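Local coordinates for sulfite dehydrogenase (Paracoccus pantotrophus, PDB 2XTS), which probably oxidises sulfane sulfur bound to a carrier protein at a molybdenum cofactor, with electrons leaving through heme c, at residues S35-Q40 against I58-G63; Q40-L45 against C136-G141; A313-Q318 against A323-H328; T375-A380 against E385-A390. All blocks are in the same frame, centred on the assembly; numbering follows the deposited sequence.

Interaction 1 of 4, residues S35-Q40 against I58-G63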
loop_
_atom_site.group_PDB
_atom_site.type_symbol
_atom_site.label_atom_id
_atom_site.label_comp_id
_atom_site.label_asym_id
_atom_site.label_seq_id
_atom_site.Cartn_x
_atom_site.Cartn_y
_atom_site.Cartn_z
ATOM N N SER A 35 12.034 10.868 6.568
ATOM C CA SER A 35 12.465 11.429 5.284
ATOM C C SER A 35 13.480 10.592 4.538
ATOM O O SER A 35 13.572 10.698 3.330
ATOM C CB SER A 35 13.003 12.831 5.502
ATOM O OG SER A 35 14.188 12.812 6.256
ATOM N N HIS A 36 14.218 9.761 5.259
ATOM C CA HIS A 36 15.201 8.838 4.651
ATOM C C HIS A 36 14.564 7.679 3.881
ATOM O O HIS A 36 15.251 6.953 3.180
ATOM C CB HIS A 36 16.159 8.264 5.729
ATOM C CG HIS A 36 15.443 7.583 6.847
ATOM N ND1 HIS A 36 14.670 8.278 7.753
ATOM C CD2 HIS A 36 15.292 6.269 7.144
ATOM C CE1 HIS A 36 14.110 7.419 8.590
ATOM N NE2 HIS A 36 14.465 6.195 8.239
ATOM N N VAL A 37 13.269 7.454 4.059
ATOM C CA VAL A 37 12.548 6.409 3.358
ATOM C C VAL A 37 11.998 7.001 2.065
ATOM O O VAL A 37 10.867 7.461 2.005
ATOM C CB VAL A 37 11.463 5.772 4.250
ATOM C CG1 VAL A 37 10.821 4.580 3.548
ATOM C CG2 VAL A 37 12.067 5.312 5.588
ATOM N N LYS A 38 12.853 7.052 1.049
ATOM C CA LYS A 38 12.563 7.715 -0.207
ATOM C C LYS A 38 13.369 7.055 -1.290
ATOM O O LYS A 38 14.268 6.266 -1.013
ATOM C CB LYS A 38 12.927 9.194 -0.113
ATOM C CG LYS A 38 14.406 9.453 0.162
ATOM C CD LYS A 38 14.706 10.932 0.122
ATOM C CE LYS A 38 16.112 11.228 0.621
ATOM N NZ LYS A 38 16.424 12.685 0.478
ATOM N N ARG A 39 13.034 7.384 -2.532
ATOM C CA ARG A 39 13.811 6.920 -3.661
ATOM C C ARG A 39 15.132 7.649 -3.693
ATOM O O ARG A 39 15.188 8.848 -3.425
ATOM C CB ARG A 39 13.114 7.205 -4.972
ATOM C CG ARG A 39 11.780 6.587 -5.109
ATOM C CD ARG A 39 10.873 7.576 -5.892
ATOM N NE ARG A 39 9.727 6.888 -6.347
ATOM C CZ ARG A 39 8.619 7.431 -6.819
ATOM N NH1 ARG A 39 7.721 6.587 -7.228
ATOM N NH2 ARG A 39 8.402 8.753 -6.869
ATOM N N GLN A 40 16.193 6.926 -4.032
ATOM C CA GLN A 40 17.514 7.511 -4.225
ATOM C C GLN A 40 17.921 7.337 -5.669
ATOM O O GLN A 40 17.573 6.360 -6.317
ATOM C CB GLN A 40 18.546 6.842 -3.340
ATOM C CG GLN A 40 18.345 7.029 -1.838
ATOM C CD GLN A 40 18.821 8.349 -1.299
ATOM O OE1 GLN A 40 19.431 9.147 -1.997
ATOM N NE2 GLN A 40 18.564 8.566 -0.037
ATOM N N ILE A 58 14.392 -0.302 0.265
ATOM C CA ILE A 58 14.104 -1.593 0.869
ATOM C C ILE A 58 14.843 -1.858 2.178
ATOM O O ILE A 58 14.480 -2.750 2.885
ATOM C CB ILE A 58 14.322 -2.757 -0.124
ATOM C CG1 ILE A 58 15.773 -2.834 -0.614
ATOM C CG2 ILE A 58 13.317 -2.680 -1.288
ATOM C CD1 ILE A 58 16.130 -4.156 -1.240
ATOM N N HIS A 59 15.897 -1.116 2.496
ATOM C CA HIS A 59 16.530 -1.240 3.801
ATOM C C HIS A 59 15.593 -0.885 4.940
ATOM O O HIS A 59 15.733 -1.404 6.028
ATOM C CB HIS A 59 17.767 -0.360 3.846
ATOM C CG HIS A 59 17.471 1.100 3.750
ATOM N ND1 HIS A 59 16.913 1.659 2.625
ATOM C CD2 HIS A 59 17.746 2.125 4.595
ATOM C CE1 HIS A 59 16.793 2.958 2.800
ATOM N NE2 HIS A 59 17.298 3.274 3.986
ATOM N N ALA A 60 14.682 0.052 4.698
ATOM C CA ALA A 60 13.865 0.647 5.764
ATOM C C ALA A 60 12.459 0.098 5.824
ATOM O O ALA A 60 11.766 0.313 6.803
ATOM C CB ALA A 60 13.813 2.162 5.610
ATOM N N LEU A 61 12.039 -0.604 4.790
ATOM C CA LEU A 61 10.698 -1.145 4.712
ATOM C C LEU A 61 10.586 -2.459 5.473
ATOM O O LEU A 61 11.567 -3.112 5.748
ATOM C CB LEU A 61 10.269 -1.315 3.260
ATOM C CG LEU A 61 10.276 -0.058 2.402
ATOM C CD1 LEU A 61 9.997 -0.403 0.952
ATOM C CD2 LEU A 61 9.346 1.057 2.886
ATOM N N GLU A 62 9.360 -2.851 5.778
ATOM C CA GLU A 62 9.045 -4.165 6.337
ATOM C C GLU A 62 7.874 -4.767 5.558
ATOM O O GLU A 62 7.346 -4.162 4.612
ATOM C CB GLU A 62 8.769 -4.105 7.860
ATOM C CG GLU A 62 9.880 -4.680 8.715
ATOM C CD GLU A 62 9.968 -6.179 8.727
ATOM O OE1 GLU A 62 10.875 -6.690 9.417
ATOM O OE2 GLU A 62 9.166 -6.867 8.066
ATOM N N GLY A 63 7.501 -5.977 5.909
ATOM C CA GLY A 63 6.386 -6.609 5.239
ATOM C C GLY A 63 6.717 -6.880 3.791
ATOM O O GLY A 63 7.863 -7.238 3.471
#

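Interaction 2 of 4, residues Q40-L45 against C136-G141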
loop_
_atom_site.group_PDB
_atom_site.type_symbol
_atom_site.label_atom_id
_atom_site.label_comp_id
_atom_site.label_asym_id
_atom_site.label_seq_id
_atom_site.Cartn_x
_atom_site.Cartn_y
_atom_site.Cartn_z
ATOM N N GLN A 40 16.193 6.926 -4.032
ATOM C CA GLN A 40 17.514 7.511 -4.225
ATOM C C GLN A 40 17.921 7.337 -5.669
ATOM O O GLN A 40 17.573 6.360 -6.317
ATOM C CB GLN A 40 18.546 6.842 -3.340
ATOM C CG GLN A 40 18.345 7.029 -1.838
ATOM C CD GLN A 40 18.821 8.349 -1.299
ATOM O OE1 GLN A 40 19.431 9.147 -1.997
ATOM N NE2 GLN A 40 18.564 8.566 -0.037
ATOM N N TYR A 41 18.772 8.241 -6.115
ATOM C CA TYR A 41 19.260 8.326 -7.479
ATOM C C TYR A 41 20.788 8.291 -7.450
ATOM O O TYR A 41 21.388 8.995 -6.637
ATOM C CB TYR A 41 18.740 9.629 -8.083
ATOM C CG TYR A 41 19.298 9.980 -9.435
ATOM C CD1 TYR A 41 19.110 9.160 -10.526
ATOM C CD2 TYR A 41 19.974 11.160 -9.617
ATOM C CE1 TYR A 41 19.616 9.496 -11.763
ATOM C CE2 TYR A 41 20.466 11.514 -10.845
ATOM C CZ TYR A 41 20.293 10.678 -11.910
ATOM O OH TYR A 41 20.802 11.065 -13.138
ATOM N N VAL A 42 21.384 7.435 -8.274
ATOM C CA VAL A 42 22.842 7.329 -8.418
ATOM C C VAL A 42 23.180 7.867 -9.813
ATOM O O VAL A 42 23.019 7.186 -10.824
ATOM C CB VAL A 42 23.348 5.863 -8.265
ATOM C CG1 VAL A 42 24.880 5.804 -8.389
ATOM C CG2 VAL A 42 22.884 5.239 -6.956
ATOM N N GLU A 43 23.666 9.094 -9.870
ATOM C CA GLU A 43 23.802 9.749 -11.170
ATOM C C GLU A 43 24.758 9.033 -12.148
ATOM O O GLU A 43 24.496 8.970 -13.370
ATOM C CB GLU A 43 24.254 11.193 -10.975
ATOM C CG GLU A 43 24.356 12.011 -12.280
ATOM C CD GLU A 43 25.469 13.044 -12.248
ATOM O OE1 GLU A 43 26.165 13.201 -13.273
ATOM O OE2 GLU A 43 25.654 13.693 -11.196
ATOM N N TRP A 44 25.857 8.485 -11.642
ATOM C CA TRP A 44 26.865 7.919 -12.541
ATOM C C TRP A 44 26.405 6.682 -13.319
ATOM O O TRP A 44 27.053 6.269 -14.289
ATOM C CB TRP A 44 28.191 7.645 -11.820
ATOM C CG TRP A 44 28.229 6.524 -10.802
ATOM C CD1 TRP A 44 28.112 6.640 -9.429
ATOM C CD2 TRP A 44 28.468 5.135 -11.058
ATOM N NE1 TRP A 44 28.246 5.409 -8.838
ATOM C CE2 TRP A 44 28.476 4.468 -9.807
ATOM C CE3 TRP A 44 28.691 4.389 -12.218
ATOM C CZ2 TRP A 44 28.666 3.090 -9.691
ATOM C CZ3 TRP A 44 28.892 3.018 -12.105
ATOM C CH2 TRP A 44 28.873 2.381 -10.846
ATOM N N LEU A 45 25.275 6.088 -12.938
ATOM C CA LEU A 45 24.862 4.843 -13.562
ATOM C C LEU A 45 24.396 5.029 -15.011
ATOM O O LEU A 45 24.444 4.074 -15.791
ATOM C CB LEU A 45 23.764 4.159 -12.735
ATOM C CG LEU A 45 24.163 3.536 -11.398
ATOM C CD1 LEU A 45 22.940 2.911 -10.729
ATOM C CD2 LEU A 45 25.251 2.506 -11.568
ATOM N N CYS A 136 21.573 -2.110 0.523
ATOM C CA CYS A 136 20.650 -2.911 -0.257
ATOM C C CYS A 136 19.653 -2.066 -1.045
ATOM O O CYS A 136 19.153 -2.531 -2.062
ATOM C CB CYS A 136 19.927 -3.970 0.594
ATOM S SG CYS A 136 18.913 -3.315 1.919
ATOM N N GLN A 137 19.381 -0.828 -0.641
ATOM C CA GLN A 137 18.587 0.053 -1.502
ATOM C C GLN A 137 19.214 0.093 -2.895
ATOM O O GLN A 137 18.519 0.047 -3.924
ATOM C CB GLN A 137 18.555 1.467 -0.917
ATOM C CG GLN A 137 17.886 2.470 -1.824
ATOM C CD GLN A 137 17.353 3.682 -1.099
ATOM O OE1 GLN A 137 17.873 4.037 -0.038
ATOM N NE2 GLN A 137 16.324 4.308 -1.658
ATOM N N TYR A 138 20.547 0.170 -2.935
ATOM C CA TYR A 138 21.275 0.337 -4.201
ATOM C C TYR A 138 21.515 -0.984 -4.920
ATOM O O TYR A 138 21.415 -1.066 -6.135
ATOM C CB TYR A 138 22.611 1.074 -3.951
ATOM C CG TYR A 138 22.382 2.361 -3.223
ATOM C CD1 TYR A 138 21.813 3.444 -3.866
ATOM C CD2 TYR A 138 22.667 2.476 -1.884
ATOM C CE1 TYR A 138 21.550 4.608 -3.193
ATOM C CE2 TYR A 138 22.376 3.633 -1.191
ATOM C CZ TYR A 138 21.838 4.701 -1.861
ATOM O OH TYR A 138 21.524 5.862 -1.206
ATOM N N THR A 139 21.890 -2.016 -4.174
ATOM C CA THR A 139 22.268 -3.269 -4.803
ATOM C C THR A 139 21.095 -4.225 -5.059
ATOM O O THR A 139 21.230 -5.147 -5.865
ATOM C CB THR A 139 23.418 -3.956 -4.010
ATOM O OG1 THR A 139 23.093 -4.082 -2.625
ATOM C CG2 THR A 139 24.689 -3.157 -4.114
ATOM N N GLN A 140 19.923 -3.975 -4.440
ATOM C CA GLN A 140 18.740 -4.798 -4.632
ATOM C C GLN A 140 17.441 -4.003 -4.799
ATOM O O GLN A 140 16.389 -4.612 -4.921
ATOM C CB GLN A 140 18.601 -5.823 -3.491
ATOM C CG GLN A 140 19.542 -7.044 -3.538
ATOM C CD GLN A 140 20.925 -6.766 -2.945
ATOM O OE1 GLN A 140 21.124 -5.812 -2.203
ATOM N NE2 GLN A 140 21.868 -7.643 -3.226
ATOM N N GLY A 141 17.504 -2.675 -4.776
ATOM C CA GLY A 141 16.295 -1.874 -4.703
ATOM C C GLY A 141 15.607 -1.497 -6.004
ATOM O O GLY A 141 14.672 -0.720 -5.981
HETATM O O HOH W 1 16.941 6.436 1.036
#

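Interaction 3 of 4, residues A313-Q318 against A323-H328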
loop_
_atom_site.group_PDB
_atom_site.type_symbol
_atom_site.label_atom_id
_atom_site.label_comp_id
_atom_site.label_asym_id
_atom_site.label_seq_id
_atom_site.Cartn_x
_atom_site.Cartn_y
_atom_site.Cartn_z
ATOM N N ALA A 313 15.171 -19.733 8.279
ATOM C CA ALA A 313 14.442 -18.591 8.834
ATOM C C ALA A 313 12.959 -18.917 8.794
ATOM O O ALA A 313 12.545 -19.965 8.281
ATOM C CB ALA A 313 14.739 -17.325 8.002
ATOM N N ARG A 314 12.139 -18.024 9.341
ATOM C CA ARG A 314 10.685 -18.179 9.188
ATOM C C ARG A 314 10.149 -17.189 8.164
ATOM O O ARG A 314 10.713 -16.104 8.008
ATOM C CB ARG A 314 9.958 -18.041 10.520
ATOM C CG ARG A 314 9.872 -16.643 11.073
ATOM C CD ARG A 314 9.143 -16.627 12.413
ATOM N NE ARG A 314 9.084 -15.267 12.940
ATOM C CZ ARG A 314 10.085 -14.660 13.571
ATOM N NH1 ARG A 314 11.254 -15.263 13.747
ATOM N NH2 ARG A 314 9.939 -13.411 13.997
ATOM N N ILE A 315 9.122 -17.615 7.443
ATOM C CA ILE A 315 8.344 -16.760 6.559
ATOM C C ILE A 315 7.324 -16.041 7.417
ATOM O O ILE A 315 6.560 -16.692 8.136
ATOM C CB ILE A 315 7.578 -17.603 5.515
ATOM C CG1 ILE A 315 8.575 -18.342 4.621
ATOM C CG2 ILE A 315 6.585 -16.736 4.728
ATOM C CD1 ILE A 315 9.792 -17.542 4.297
ATOM N N THR A 316 7.332 -14.714 7.357
ATOM C CA THR A 316 6.366 -13.873 8.067
ATOM C C THR A 316 5.310 -13.422 7.083
ATOM O O THR A 316 5.583 -12.641 6.182
ATOM C CB THR A 316 7.098 -12.703 8.719
ATOM O OG1 THR A 316 7.961 -13.251 9.719
ATOM C CG2 THR A 316 6.154 -11.719 9.376
ATOM N N GLY A 317 4.109 -13.965 7.234
ATOM C CA GLY A 317 3.030 -13.728 6.279
ATOM C C GLY A 317 2.952 -14.882 5.315
ATOM O O GLY A 317 3.351 -16.004 5.636
ATOM N N GLN A 318 2.477 -14.611 4.121
ATOM C CA GLN A 318 2.312 -15.618 3.092
ATOM C C GLN A 318 3.478 -15.598 2.127
ATOM O O GLN A 318 4.210 -14.621 2.014
ATOM C CB GLN A 318 1.033 -15.371 2.299
ATOM C CG GLN A 318 -0.231 -15.501 3.109
ATOM C CD GLN A 318 -1.449 -15.309 2.270
ATOM O OE1 GLN A 318 -1.833 -14.189 1.984
ATOM N NE2 GLN A 318 -2.044 -16.391 1.836
ATOM N N ALA A 323 5.846 -13.139 -5.938
ATOM C CA ALA A 323 5.626 -11.970 -5.085
ATOM C C ALA A 323 6.673 -11.926 -3.992
ATOM O O ALA A 323 7.211 -12.943 -3.555
ATOM C CB ALA A 323 4.242 -12.008 -4.481
ATOM N N LEU A 324 6.970 -10.718 -3.543
ATOM C CA LEU A 324 7.874 -10.561 -2.421
ATOM C C LEU A 324 7.351 -11.280 -1.202
ATOM O O LEU A 324 6.153 -11.311 -0.918
ATOM C CB LEU A 324 8.123 -9.093 -2.064
ATOM C CG LEU A 324 8.938 -8.238 -3.028
ATOM C CD1 LEU A 324 9.136 -6.842 -2.427
ATOM C CD2 LEU A 324 10.266 -8.865 -3.294
ATOM N N THR A 325 8.293 -11.845 -0.460
ATOM C CA THR A 325 8.046 -12.658 0.717
ATOM C C THR A 325 9.005 -12.209 1.810
ATOM O O THR A 325 10.208 -12.106 1.579
ATOM C CB THR A 325 8.261 -14.139 0.344
ATOM O OG1 THR A 325 7.467 -14.442 -0.810
ATOM C CG2 THR A 325 7.911 -15.088 1.488
ATOM N N ARG A 326 8.470 -11.949 2.996
ATOM C CA ARG A 326 9.255 -11.473 4.126
ATOM C C ARG A 326 9.724 -12.633 4.960
ATOM O O ARG A 326 8.947 -13.521 5.244
ATOM C CB ARG A 326 8.386 -10.556 4.970
ATOM C CG ARG A 326 9.048 -10.002 6.236
ATOM C CD ARG A 326 10.301 -9.147 6.021
ATOM N NE ARG A 326 10.037 -8.035 5.106
ATOM C CZ ARG A 326 10.928 -7.123 4.740
ATOM N NH1 ARG A 326 12.176 -7.164 5.185
ATOM N NH2 ARG A 326 10.588 -6.188 3.868
ATOM N N PHE A 327 10.999 -12.626 5.342
ATOM C CA PHE A 327 11.533 -13.617 6.283
ATOM C C PHE A 327 12.214 -12.959 7.455
ATOM O O PHE A 327 12.697 -11.825 7.367
ATOM C CB PHE A 327 12.509 -14.617 5.611
ATOM C CG PHE A 327 13.806 -14.009 5.126
ATOM C CD1 PHE A 327 14.919 -13.938 5.959
ATOM C CD2 PHE A 327 13.925 -13.526 3.832
ATOM C CE1 PHE A 327 16.106 -13.379 5.505
ATOM C CE2 PHE A 327 15.124 -12.970 3.371
ATOM C CZ PHE A 327 16.204 -12.895 4.199
ATOM N N HIS A 328 12.247 -13.690 8.569
ATOM C CA HIS A 328 12.890 -13.232 9.791
ATOM C C HIS A 328 13.662 -14.350 10.454
ATOM O O HIS A 328 13.254 -15.509 10.416
ATOM C CB HIS A 328 11.893 -12.737 10.827
ATOM C CG HIS A 328 11.147 -11.512 10.419
ATOM N ND1 HIS A 328 11.683 -10.241 10.419
ATOM C CD2 HIS A 328 9.863 -11.375 10.023
ATOM C CE1 HIS A 328 10.765 -9.383 9.998
ATOM N NE2 HIS A 328 9.654 -10.048 9.751
HETATM O O HOH W 2 5.686 -12.691 3.444
HETATM O O HOH W 3 4.142 -13.172 -0.533
#

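Interaction 4 of 4, residues T375-A380 against E385-A390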
loop_
_atom_site.group_PDB
_atom_site.type_symbol
_atom_site.label_atom_id
_atom_site.label_comp_id
_atom_site.label_asym_id
_atom_site.label_seq_id
_atom_site.Cartn_x
_atom_site.Cartn_y
_atom_site.Cartn_z
ATOM N N THR A 375 26.289 -11.007 0.567
ATOM C CA THR A 375 26.961 -11.134 1.851
ATOM C C THR A 375 27.078 -9.764 2.498
ATOM O O THR A 375 27.474 -8.787 1.847
ATOM C CB THR A 375 28.374 -11.673 1.665
ATOM O OG1 THR A 375 28.329 -12.893 0.913
ATOM C CG2 THR A 375 29.074 -11.940 3.001
ATOM N N TRP A 376 26.744 -9.691 3.785
ATOM C CA TRP A 376 27.038 -8.507 4.590
ATOM C C TRP A 376 28.098 -8.839 5.640
ATOM O O TRP A 376 27.951 -9.805 6.409
ATOM C CB TRP A 376 25.826 -7.989 5.377
ATOM C CG TRP A 376 24.616 -7.629 4.589
ATOM C CD1 TRP A 376 23.345 -8.006 4.902
ATOM C CD2 TRP A 376 24.508 -6.825 3.387
ATOM N NE1 TRP A 376 22.463 -7.496 3.993
ATOM C CE2 TRP A 376 23.145 -6.766 3.058
ATOM C CE3 TRP A 376 25.418 -6.120 2.594
ATOM C CZ2 TRP A 376 22.682 -6.084 1.946
ATOM C CZ3 TRP A 376 24.957 -5.430 1.501
ATOM C CH2 TRP A 376 23.611 -5.418 1.185
ATOM N N TRP A 377 29.139 -8.024 5.681
ATOM C CA TRP A 377 30.115 -8.104 6.766
ATOM C C TRP A 377 29.673 -7.199 7.905
ATOM O O TRP A 377 29.675 -5.992 7.767
ATOM C CB TRP A 377 31.496 -7.715 6.250
ATOM C CG TRP A 377 32.597 -7.755 7.260
ATOM C CD1 TRP A 377 32.723 -8.587 8.319
ATOM C CD2 TRP A 377 33.772 -6.945 7.243
ATOM N NE1 TRP A 377 33.913 -8.349 8.981
ATOM C CE2 TRP A 377 34.583 -7.357 8.324
ATOM C CE3 TRP A 377 34.239 -5.938 6.392
ATOM C CZ2 TRP A 377 35.813 -6.762 8.604
ATOM C CZ3 TRP A 377 35.471 -5.338 6.678
ATOM C CH2 TRP A 377 36.236 -5.756 7.772
ATOM N N VAL A 378 29.279 -7.816 9.020
ATOM C CA VAL A 378 28.936 -7.087 10.236
ATOM C C VAL A 378 30.190 -7.024 11.089
ATOM O O VAL A 378 30.730 -8.047 11.483
ATOM C CB VAL A 378 27.797 -7.766 11.024
ATOM C CG1 VAL A 378 27.466 -6.993 12.307
ATOM C CG2 VAL A 378 26.544 -7.903 10.163
ATOM N N LYS A 379 30.632 -5.816 11.365
ATOM C CA LYS A 379 31.860 -5.574 12.118
ATOM C C LYS A 379 31.553 -5.454 13.609
ATOM O O LYS A 379 30.405 -5.306 14.011
ATOM C CB LYS A 379 32.589 -4.333 11.586
ATOM C CG LYS A 379 32.983 -4.501 10.117
ATOM C CD LYS A 379 33.743 -3.332 9.524
ATOM C CE LYS A 379 32.834 -2.195 9.161
ATOM N NZ LYS A 379 33.581 -1.141 8.431
ATOM N N ALA A 380 32.601 -5.480 14.425
ATOM C CA ALA A 380 32.461 -5.398 15.870
ATOM C C ALA A 380 31.825 -4.112 16.385
ATOM O O ALA A 380 31.245 -4.103 17.460
ATOM C CB ALA A 380 33.814 -5.605 16.525
ATOM N N GLU A 385 29.007 -3.910 5.958
ATOM C CA GLU A 385 29.553 -3.674 4.620
ATOM C C GLU A 385 29.067 -4.678 3.592
ATOM O O GLU A 385 28.868 -5.866 3.869
ATOM C CB GLU A 385 31.091 -3.760 4.665
ATOM C CG GLU A 385 31.794 -2.558 5.274
ATOM C CD GLU A 385 33.294 -2.535 5.043
ATOM O OE1 GLU A 385 33.739 -3.073 4.016
ATOM O OE2 GLU A 385 34.010 -1.941 5.876
ATOM N N ASN A 386 28.926 -4.186 2.363
ATOM C CA ASN A 386 28.804 -5.000 1.173
ATOM C C ASN A 386 30.187 -5.527 0.804
ATOM O O ASN A 386 31.111 -4.733 0.565
ATOM C CB ASN A 386 28.289 -4.134 0.026
ATOM C CG ASN A 386 28.204 -4.881 -1.288
ATOM O OD1 ASN A 386 28.279 -6.110 -1.323
ATOM N ND2 ASN A 386 28.119 -4.135 -2.381
ATOM N N VAL A 387 30.342 -6.847 0.843
ATOM C CA VAL A 387 31.582 -7.531 0.503
ATOM C C VAL A 387 31.313 -8.701 -0.408
ATOM O O VAL A 387 30.202 -9.181 -0.463
ATOM C CB VAL A 387 32.338 -8.038 1.771
ATOM C CG1 VAL A 387 32.668 -6.869 2.689
ATOM C CG2 VAL A 387 31.573 -9.108 2.499
ATOM N N GLU A 388 32.351 -9.162 -1.113
ATOM C CA GLU A 388 32.400 -10.533 -1.642
ATOM C C GLU A 388 33.346 -11.325 -0.776
ATOM O O GLU A 388 34.292 -10.765 -0.218
ATOM C CB GLU A 388 32.895 -10.607 -3.085
ATOM C CG GLU A 388 31.959 -9.986 -4.071
ATOM C CD GLU A 388 32.269 -10.335 -5.515
ATOM O OE1 GLU A 388 33.333 -10.916 -5.807
ATOM O OE2 GLU A 388 31.465 -10.006 -6.407
ATOM N N ILE A 389 33.088 -12.618 -0.688
ATOM C CA ILE A 389 33.970 -13.540 -0.006
ATOM C C ILE A 389 34.266 -14.726 -0.924
ATOM O O ILE A 389 33.474 -15.074 -1.794
ATOM C CB ILE A 389 33.389 -14.028 1.345
ATOM C CG1 ILE A 389 32.021 -14.688 1.172
ATOM C CG2 ILE A 389 33.380 -12.888 2.355
ATOM C CD1 ILE A 389 31.534 -15.346 2.470
ATOM N N ALA A 390 35.431 -15.333 -0.725
ATOM C CA ALA A 390 35.845 -16.489 -1.531
ATOM C C ALA A 390 36.897 -17.300 -0.795
ATOM O O ALA A 390 37.317 -18.354 -1.296
ATOM C CB ALA A 390 36.403 -16.042 -2.890
ATOM O OXT ALA A 390 37.379 -16.914 0.264
#

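Interaction 1 of 4, residues S35-Q40 against I58-G63
The imidazole of H59 meets H36 at its edge: H36 O lies 4.3 Å from H59 NE2, near the ring plane. One face of the same ring is covered from within its own segment by A60 CB, which stands over the ring centre, 4.0 Å above the plane. The H36 ring is treated alike by its neighbour, V37 CG2 lying over one face but offset toward the rim. Each histidine is thus backed by the small aliphatic group that follows it, and those two groups also meet each other. V37 CG2 touches A60 CB at 3.6 Å, and alanine suits this place because its methyl, directed at the opposite loop, lets the backbones approach to 6.4 Å between V37 CA and A60 CA. Setting V37 CG1 anti to the backbone N (chi1 -174°) turns that branch to L61 CD2, 3.9 Å away, and CG2 to A60. Branched valine can therefore serve two partners at once. The polar end of H59 is engaged beyond the two loops, for NE2 is hydrogen-bonded to G194 O of the cytochrome chain. P197 and M196 of that chain pack on H36 and A60, while L61 meets E201 of the second copy of this protein. This is plain loop-on-loop apolar packing between two irregular segments, set where the molybdenum subunit meets both its cytochrome partner and the second copy of itself.

Interaction 2 of 4, residues Q40-L45 against C136-G141
Q137 OE1 and Q40 NE2 are joined by one water, which lies 2.8 Å from Q137 OE1 and accepts from Q40 NE2 at 2.9 Å, though other acceptors compete for the protons it offers Q137. Q274 also bonds Q137 OE1. Q137 NE2 is held as well, by the carbonyls of K38 and F55, so both ends of this buried amide are fixed and its rotation is settled. Against it lies the aliphatic part of Q40; the two amide planes stand 80° apart. With Q40 CG anti to the carbonyl carbon (chi1 -65°), that atom sits 3.4 Å from both Q137 NE2 and Y138 OH, and the bend at chi2 then swings the amide toward the water. V42 CG2 touches Y138 CD1 at 3.7 Å: the tyrosine's ring carbons give valine an apolar surface, while its hydroxyl is hydrogen-bonded to A193 O of the cytochrome chain. Here the loop residues Q40 and V42 pack on the short helix 136-140, a loop-on-helix contact bordering the interface with the cytochrome.

Interaction 3 of 4, residues A313-Q318 against A323-H328
A313-Q318 and A323-H328 form an antiparallel beta hairpin in the domain of the Mo-co dimerisation family, tight at one end and opened by water near its turn. At the tight end R314 and H328 make a hydrogen-bonded pair: R314 N gives to H328 O at 3.0 Å, in the carbonyl plane, and H328 N returns a bond to R314 O at 2.9 Å. Between these rungs and the next, I315 and F327 are a non-hydrogen-bonded pair with their side chains on one face, where F327 CD1 rests 4.0 Å from A313 CB. F327 also packs on V300 and V302 of strand 297-303, a natural place for a large apolar group. Toward the turn the strands part. T316 N still bonds to R326 O, but the donor is tilted 33° from the carbonyl plane, and the return bond is replaced by a water. This water accepts from R326 N and donates to T316 O at 2.7 Å and to Q318 O. The positive phi of G317 (98°) lets the chain turn away here. On the other face, R326 bends back to bond G63 O through NE, whereas R314 runs extended from CG to NE and forms a salt bridge with D330; arginine is long enough to do so while its flat guanidinium lies over its cross-strand partner, H328 CB sitting over one face toward the rim, 3.8 Å from R314 CZ.

Interaction 4 of 4, residues T375-A380 against E385-A390
A C-terminal beta hairpin joins strand 375-378 to strand 384-389, which is outermost within this chain in a large antiparallel sheet. W377 and E385 are its hydrogen-bonded pair: W377 N gives to E385 O in the carbonyl plane, and E385 N returns a bond to W377 O, each 2.8 Å long. The two side chains run side by side, ring and carboxylate planes 71° apart, with E385 OE1 at the edge of the indole, 3.8 Å from W377 CE3. W377 CG is anti to the backbone N (chi1 -180°), which places the ring beside E385, and one of its faces is covered over the centre by K379 CG. K379 then bends at chi3 and brings NZ to E385 OE2 for a 2.7 Å salt bridge, using the anti lone pair of that oxygen. Lysine combines the aliphatic cover and the charge needed here. The same oxygen also pairs with R177 of the cytochrome chain, so two cations probably stabilise its negative charge. The sheet runs on beyond the hairpin: V387, E388 and I389 pair with an antiparallel cytochrome strand. On the face of T375, W377, E385 and V387, apolar contacts include V387 CG1 to W377 CB at 3.8 Å and V387 CG2 to T375 CG2, equally far. On the opposite face W376 turns its ring edge to N386, CE3 lying 3.8 Å from N386 CA, while its NE1 bonds I268 O.

Overall arrangement
From the N terminus, the chain first passes through 35-40 and runs on into 40-45, the two first segments sharing Q40. Interaction 1 closes its loop at 58-63, while interaction 2 stays open until helix 136-140, so the two cross. They are also tied directly by a hydrogen bond between their segments. Interactions 3 and 4 follow in series, each a local hairpin in the same eight-stranded sheet, with centres about 23 Å apart. Interaction 1 reaches the first hairpin through the end of its second segment; interaction 2 packs on the second through C136 and W376. The early loops and the short helix thus lie against both hairpins of the large antiparallel sheet.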